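PDB 4G2C: DyP2 from Amycolatopsis sp. ATCC 39116, which probably acts as a multifunctional haem peroxidase that oxidises dyes, and binds a manganese ion. Local coordinates for residues Gly118-Gly123 with Thr163-Leu168; Pro317-Ser322 with Phe334-Asp339. One frame throughout, in Å; residues are numbered along the deposited sequence.

Contact 1. Residues Gly118-Gly123 with Thr163-Leu168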
loop_
_atom_site.group_PDB
_atom_site.type_symbol
_atom_site.label_atom_id
_atom_site.label_comp_id
_atom_site.label_asym_id
_atom_site.label_seq_id
_atom_site.Cartn_x
_atom_site.Cartn_y
_atom_site.Cartn_z
ATOM N N GLY A 118 -6.371 8.698 -12.096
ATOM C CA GLY A 118 -6.767 7.357 -12.474
ATOM C C GLY A 118 -8.173 7.300 -13.054
ATOM O O GLY A 118 -9.027 8.092 -12.672
ATOM N N LEU A 119 -8.403 6.343 -13.954
ATOM C CA LEU A 119 -9.706 6.080 -14.551
ATOM C C LEU A 119 -10.212 4.676 -14.245
ATOM O O LEU A 119 -9.445 3.718 -14.281
ATOM C CB LEU A 119 -9.614 6.233 -16.068
ATOM C CG LEU A 119 -9.203 7.615 -16.568
ATOM C CD1 LEU A 119 -8.831 7.554 -18.029
ATOM C CD2 LEU A 119 -10.339 8.582 -16.323
ATOM N N THR A 120 -11.513 4.551 -13.973
ATOM C CA THR A 120 -12.125 3.238 -13.746
ATOM C C THR A 120 -12.566 2.661 -15.070
ATOM O O THR A 120 -12.655 3.378 -16.066
ATOM C CB THR A 120 -13.378 3.321 -12.853
ATOM O OG1 THR A 120 -14.403 4.057 -13.543
ATOM C CG2 THR A 120 -13.050 4.003 -11.528
ATOM N N ALA A 121 -12.859 1.364 -15.090
ATOM C CA ALA A 121 -13.382 0.749 -16.309
ATOM C C ALA A 121 -14.629 1.508 -16.760
ATOM O O ALA A 121 -14.818 1.783 -17.951
ATOM C CB ALA A 121 -13.701 -0.726 -16.089
ATOM N N HIS A 122 -15.482 1.855 -15.803
ATOM C CA HIS A 122 -16.678 2.600 -16.153
ATOM C C HIS A 122 -16.321 3.943 -16.771
ATOM O O HIS A 122 -16.980 4.404 -17.684
ATOM C CB HIS A 122 -17.602 2.802 -14.954
ATOM C CG HIS A 122 -18.939 3.352 -15.337
ATOM N ND1 HIS A 122 -19.165 4.703 -15.517
ATOM C CD2 HIS A 122 -20.103 2.730 -15.638
ATOM C CE1 HIS A 122 -20.420 4.886 -15.886
ATOM N NE2 HIS A 122 -21.010 3.706 -15.966
ATOM N N GLY A 123 -15.255 4.564 -16.284
ATOM C CA GLY A 123 -14.855 5.859 -16.802
ATOM C C GLY A 123 -14.348 5.768 -18.227
ATOM O O GLY A 123 -14.541 6.683 -19.019
ATOM N N THR A 163 -21.376 5.070 -8.737
ATOM C CA THR A 163 -20.524 4.720 -9.867
ATOM C C THR A 163 -19.440 5.767 -10.052
ATOM O O THR A 163 -19.718 6.946 -10.258
ATOM C CB THR A 163 -21.320 4.509 -11.165
ATOM O OG1 THR A 163 -22.069 3.291 -11.052
ATOM C CG2 THR A 163 -20.370 4.394 -12.373
ATOM N N ILE A 164 -18.197 5.318 -9.955
ATOM C CA ILE A 164 -17.042 6.203 -9.998
ATOM C C ILE A 164 -16.324 6.063 -11.326
ATOM O O ILE A 164 -16.079 4.949 -11.805
ATOM C CB ILE A 164 -16.081 5.870 -8.857
ATOM C CG1 ILE A 164 -16.780 6.100 -7.513
ATOM C CG2 ILE A 164 -14.781 6.672 -8.975
ATOM C CD1 ILE A 164 -15.987 5.609 -6.329
ATOM N N ASP A 165 -15.982 7.202 -11.917
ATOM C CA ASP A 165 -15.311 7.208 -13.200
ATOM C C ASP A 165 -13.822 7.517 -13.075
ATOM O O ASP A 165 -13.007 7.012 -13.851
ATOM C CB ASP A 165 -16.002 8.185 -14.149
ATOM C CG ASP A 165 -17.381 7.693 -14.568
ATOM O OD1 ASP A 165 -17.471 6.522 -14.992
ATOM O OD2 ASP A 165 -18.367 8.461 -14.455
ATOM N N ALA A 166 -13.462 8.320 -12.083
ATOM C CA ALA A 166 -12.091 8.784 -12.002
ATOM C C ALA A 166 -11.642 9.132 -10.582
ATOM O O ALA A 166 -12.449 9.489 -9.719
ATOM C CB ALA A 166 -11.890 9.978 -12.941
ATOM N N VAL A 167 -10.343 9.036 -10.335
ATOM C CA VAL A 167 -9.821 9.529 -9.070
ATOM C C VAL A 167 -8.738 10.563 -9.313
ATOM O O VAL A 167 -7.942 10.444 -10.248
ATOM C CB VAL A 167 -9.273 8.398 -8.183
ATOM C CG1 VAL A 167 -8.079 7.716 -8.865
ATOM C CG2 VAL A 167 -8.882 8.948 -6.822
ATOM N N LEU A 168 -8.727 11.593 -8.482
ATOM C CA LEU A 168 -7.659 12.585 -8.521
ATOM C C LEU A 168 -6.904 12.508 -7.207
ATOM O O LEU A 168 -7.521 12.454 -6.136
ATOM C CB LEU A 168 -8.231 13.988 -8.688
ATOM C CG LEU A 168 -8.511 14.430 -10.115
ATOM C CD1 LEU A 168 -9.086 13.289 -10.907
ATOM C CD2 LEU A 168 -9.470 15.615 -10.091
#

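Contact 2. Residues Pro317-Ser322 with Phe334-Asp339. With ACT (acetate ion), chain H.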
loop_
_atom_site.group_PDB
_atom_site.type_symbol
_atom_site.label_atom_id
_atom_site.label_comp_id
_atom_site.label_asym_id
_atom_site.label_seq_id
_atom_site.Cartn_x
_atom_site.Cartn_y
_atom_site.Cartn_z
ATOM N N PRO A 317 12.201 -5.870 13.306
ATOM C CA PRO A 317 11.631 -7.138 12.838
ATOM C C PRO A 317 11.670 -8.168 13.953
ATOM O O PRO A 317 12.719 -8.407 14.547
ATOM C CB PRO A 317 12.574 -7.563 11.703
ATOM C CG PRO A 317 13.333 -6.322 11.330
ATOM C CD PRO A 317 13.441 -5.522 12.589
ATOM N N LEU A 318 10.515 -8.745 14.243
ATOM C CA LEU A 318 10.373 -9.748 15.266
ATOM C C LEU A 318 11.200 -10.989 14.942
ATOM O O LEU A 318 11.568 -11.738 15.842
ATOM C CB LEU A 318 8.896 -10.142 15.397
ATOM C CG LEU A 318 8.585 -11.104 16.537
ATOM C CD1 LEU A 318 9.142 -10.523 17.829
ATOM C CD2 LEU A 318 7.088 -11.376 16.640
ATOM N N THR A 319 11.477 -11.221 13.659
ATOM C CA THR A 319 12.284 -12.373 13.294
ATOM C C THR A 319 13.747 -12.146 13.661
ATOM O O THR A 319 14.517 -13.100 13.752
ATOM C CB THR A 319 12.191 -12.739 11.799
ATOM O OG1 THR A 319 12.700 -14.068 11.609
ATOM C CG2 THR A 319 13.015 -11.773 10.964
ATOM N N ALA A 320 14.140 -10.895 13.883
ATOM C CA ALA A 320 15.543 -10.615 14.203
ATOM C C ALA A 320 15.819 -10.276 15.678
ATOM O O ALA A 320 16.940 -10.427 16.152
ATOM C CB ALA A 320 16.087 -9.521 13.303
ATOM N N GLN A 321 14.811 -9.794 16.394
ATOM C CA GLN A 321 15.000 -9.354 17.768
ATOM C C GLN A 321 13.775 -9.713 18.593
ATOM O O GLN A 321 12.659 -9.816 18.053
ATOM C CB GLN A 321 15.230 -7.841 17.802
ATOM C CG GLN A 321 16.519 -7.360 17.095
ATOM C CD GLN A 321 17.758 -7.589 17.965
ATOM O OE1 GLN A 321 18.139 -6.732 18.768
ATOM N NE2 GLN A 321 18.375 -8.759 17.822
ATOM N N SER A 322 13.968 -9.904 19.894
ATOM C CA SER A 322 12.842 -10.208 20.777
ATOM C C SER A 322 12.250 -8.943 21.397
ATOM O O SER A 322 11.337 -9.023 22.217
ATOM C CB SER A 322 13.266 -11.194 21.882
ATOM O OG SER A 322 14.280 -10.654 22.723
ATOM N N PHE A 334 16.363 -8.859 5.915
ATOM C CA PHE A 334 16.156 -10.134 6.603
ATOM C C PHE A 334 15.226 -11.026 5.781
ATOM O O PHE A 334 14.459 -10.543 4.940
ATOM C CB PHE A 334 15.503 -9.910 7.974
ATOM C CG PHE A 334 14.144 -9.265 7.893
ATOM C CD1 PHE A 334 12.999 -10.040 7.668
ATOM C CD2 PHE A 334 14.014 -7.885 7.984
ATOM C CE1 PHE A 334 11.742 -9.452 7.570
ATOM C CE2 PHE A 334 12.756 -7.276 7.873
ATOM C CZ PHE A 334 11.616 -8.060 7.674
ATOM N N SER A 335 15.305 -12.326 6.040
ATOM C CA SER A 335 14.374 -13.307 5.508
ATOM C C SER A 335 13.984 -14.161 6.696
ATOM O O SER A 335 14.439 -13.922 7.808
ATOM C CB SER A 335 15.038 -14.192 4.439
ATOM O OG SER A 335 15.934 -15.128 5.025
ATOM N N TYR A 336 13.157 -15.173 6.461
ATOM C CA TYR A 336 12.738 -16.071 7.526
ATOM C C TYR A 336 13.450 -17.433 7.476
ATOM O O TYR A 336 12.964 -18.412 8.048
ATOM C CB TYR A 336 11.225 -16.270 7.456
ATOM C CG TYR A 336 10.489 -14.972 7.551
ATOM C CD1 TYR A 336 10.334 -14.333 8.777
ATOM C CD2 TYR A 336 9.959 -14.370 6.416
ATOM C CE1 TYR A 336 9.676 -13.122 8.871
ATOM C CE2 TYR A 336 9.295 -13.167 6.500
ATOM C CZ TYR A 336 9.157 -12.548 7.733
ATOM O OH TYR A 336 8.491 -11.354 7.823
ATOM N N ASP A 337 14.591 -17.483 6.789
ATOM C CA ASP A 337 15.302 -18.741 6.567
ATOM C C ASP A 337 15.921 -19.304 7.850
ATOM O O ASP A 337 16.239 -20.483 7.912
ATOM C CB ASP A 337 16.368 -18.578 5.467
ATOM C CG ASP A 337 15.762 -18.501 4.071
ATOM O OD1 ASP A 337 14.545 -18.756 3.925
ATOM O OD2 ASP A 337 16.498 -18.183 3.117
ATOM N N SER A 338 16.103 -18.453 8.858
ATOM C CA SER A 338 16.507 -18.899 10.193
ATOM C C SER A 338 15.348 -18.863 11.168
ATOM O O SER A 338 15.563 -18.747 12.380
ATOM C CB SER A 338 17.629 -18.026 10.751
ATOM O OG SER A 338 18.825 -18.196 10.023
ATOM N N ASP A 339 14.129 -18.984 10.643
ATOM C CA ASP A 339 12.903 -18.860 11.434
ATOM C C ASP A 339 11.822 -19.745 10.784
ATOM O O ASP A 339 10.635 -19.432 10.806
ATOM C CB ASP A 339 12.467 -17.386 11.440
ATOM C CG ASP A 339 11.432 -17.054 12.522
ATOM O OD1 ASP A 339 11.056 -17.922 13.340
ATOM O OD2 ASP A 339 11.007 -15.879 12.566
HETATM C C ACT H . 19.410 -16.003 2.471
HETATM O O ACT H . 19.798 -17.179 2.702
HETATM O OXT ACT H . 18.397 -15.604 3.107
HETATM C CH3 ACT H . 20.124 -15.121 1.486
#

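Contact 1. Residues Gly118-Gly123 with Thr163-Leu168
G118 and V167 form an antiparallel hydrogen-bonded pair where strand 114-119 joins strand 166-172 in the sheet of the DyP dimeric alpha+beta barrel domain. G118 N gives to V167 O at 3.0 Å, and V167 N returns a bond to G118 O. Next along, L119 and A166 make the non-hydrogen-bonded pair; toward strand 66-74, D165 and A166 both face L72 in a classic beta bulge. The worked example is how a threonine at the N-cap position opens helix 121-127 directly after a strand. T120 N still bonds to D165 O, but from above the carbonyl plane. Its CB and CG2 both lie against I164 O (CG2 at 3.2 Å), I164 CG2 farther off, and OG1 bonds to the same oxygen at 2.6 Å, in the carbonyl plane and on a lone pair. Set between the backbone N and the carbonyl carbon (chi1 66°), OG1 also accepts from G123 N at 2.9 Å, an N-cap bond. A valine here would probably leave I164 O without this donor and the N-H of G123 without its cap. D165 links strand 66-74 to the helix: OD2 accepts from F74 N, while OD1 offers its syn lone pair to H122 ND1 at 2.5 Å, nearly in the imidazole plane. Over the centre of that ring sits T163 CG2, 3.4 Å from the centroid in a CH-pi contact.

Contact 2. Residues Pro317-Ser322 with Phe334-Asp339
D339 OD2 accepts the T319 hydroxyl, with OG1 2.7 Å away, and also takes the backbone N-H of C345. The threonine reaches this oxygen on its anti side, 25° out of the carboxylate plane. The other oxygen, OD1, receives K344 N, so three donors grip the buried carboxylate and fix its rotation, which is consistent with a charged aspartate. The example shows how a single carboxylate can tie together distant parts of one loop that has no regular secondary structure here. The T319 side chain divides its work between two branches: OG1 swings anti to the backbone N (chi1 -164°) toward D339, which turns CG2 toward F334, 3.7 Å from CD1. OG1 also lies 3.7 Å from Y336 CD1, so the threonine fits among three side chains of 334-339. On the F334 ring, P317 covers part of one face: its CB stands 3.8 Å above the plane, offset toward the rim, and its CG comes to 3.6 Å from F334 CE2. P317 also shapes its own segment, since its carbonyl oxygen accepts from both A320 N and Q321 N. On the other segment, a type I beta turn from Y336 to D339, closed by D339 N on Y336 O, brings the aspartate back toward T319. R357 bonds to F334 O and makes a cation-pi contact with the F334 ring, whose side chain lies about 5 Å from the haem. Just before the beta turn, S335 OG accepts from D337 N at 3.2 Å and bonds to an acetate probably carried in from the crystallisation liquor. The segment thus combines an ST turn with a type I beta turn, in a loop whose phenylalanine lies near the haem.

Overall arrangement
Both contacts are largely buried, yet they rest on different kinds of order. Contact 1 belongs to the alpha+beta barrel domain and relies on backbone pairing between strands, with polar side chains taking over where a helix follows; it reaches the surface at H122 and T163. Contact 2 joins two parts of one long loop between helices 303-309 and 350-354; there one side-chain hydrogen bond and aromatic packing carry the contact, and the exposed residues are ones that do not touch across it. The two share no secondary-structure element. The centres of contacts 1 and 2 are 41 Å apart, on opposite sides of the chain's centre. Only contact 2 comes near the haem, through F334.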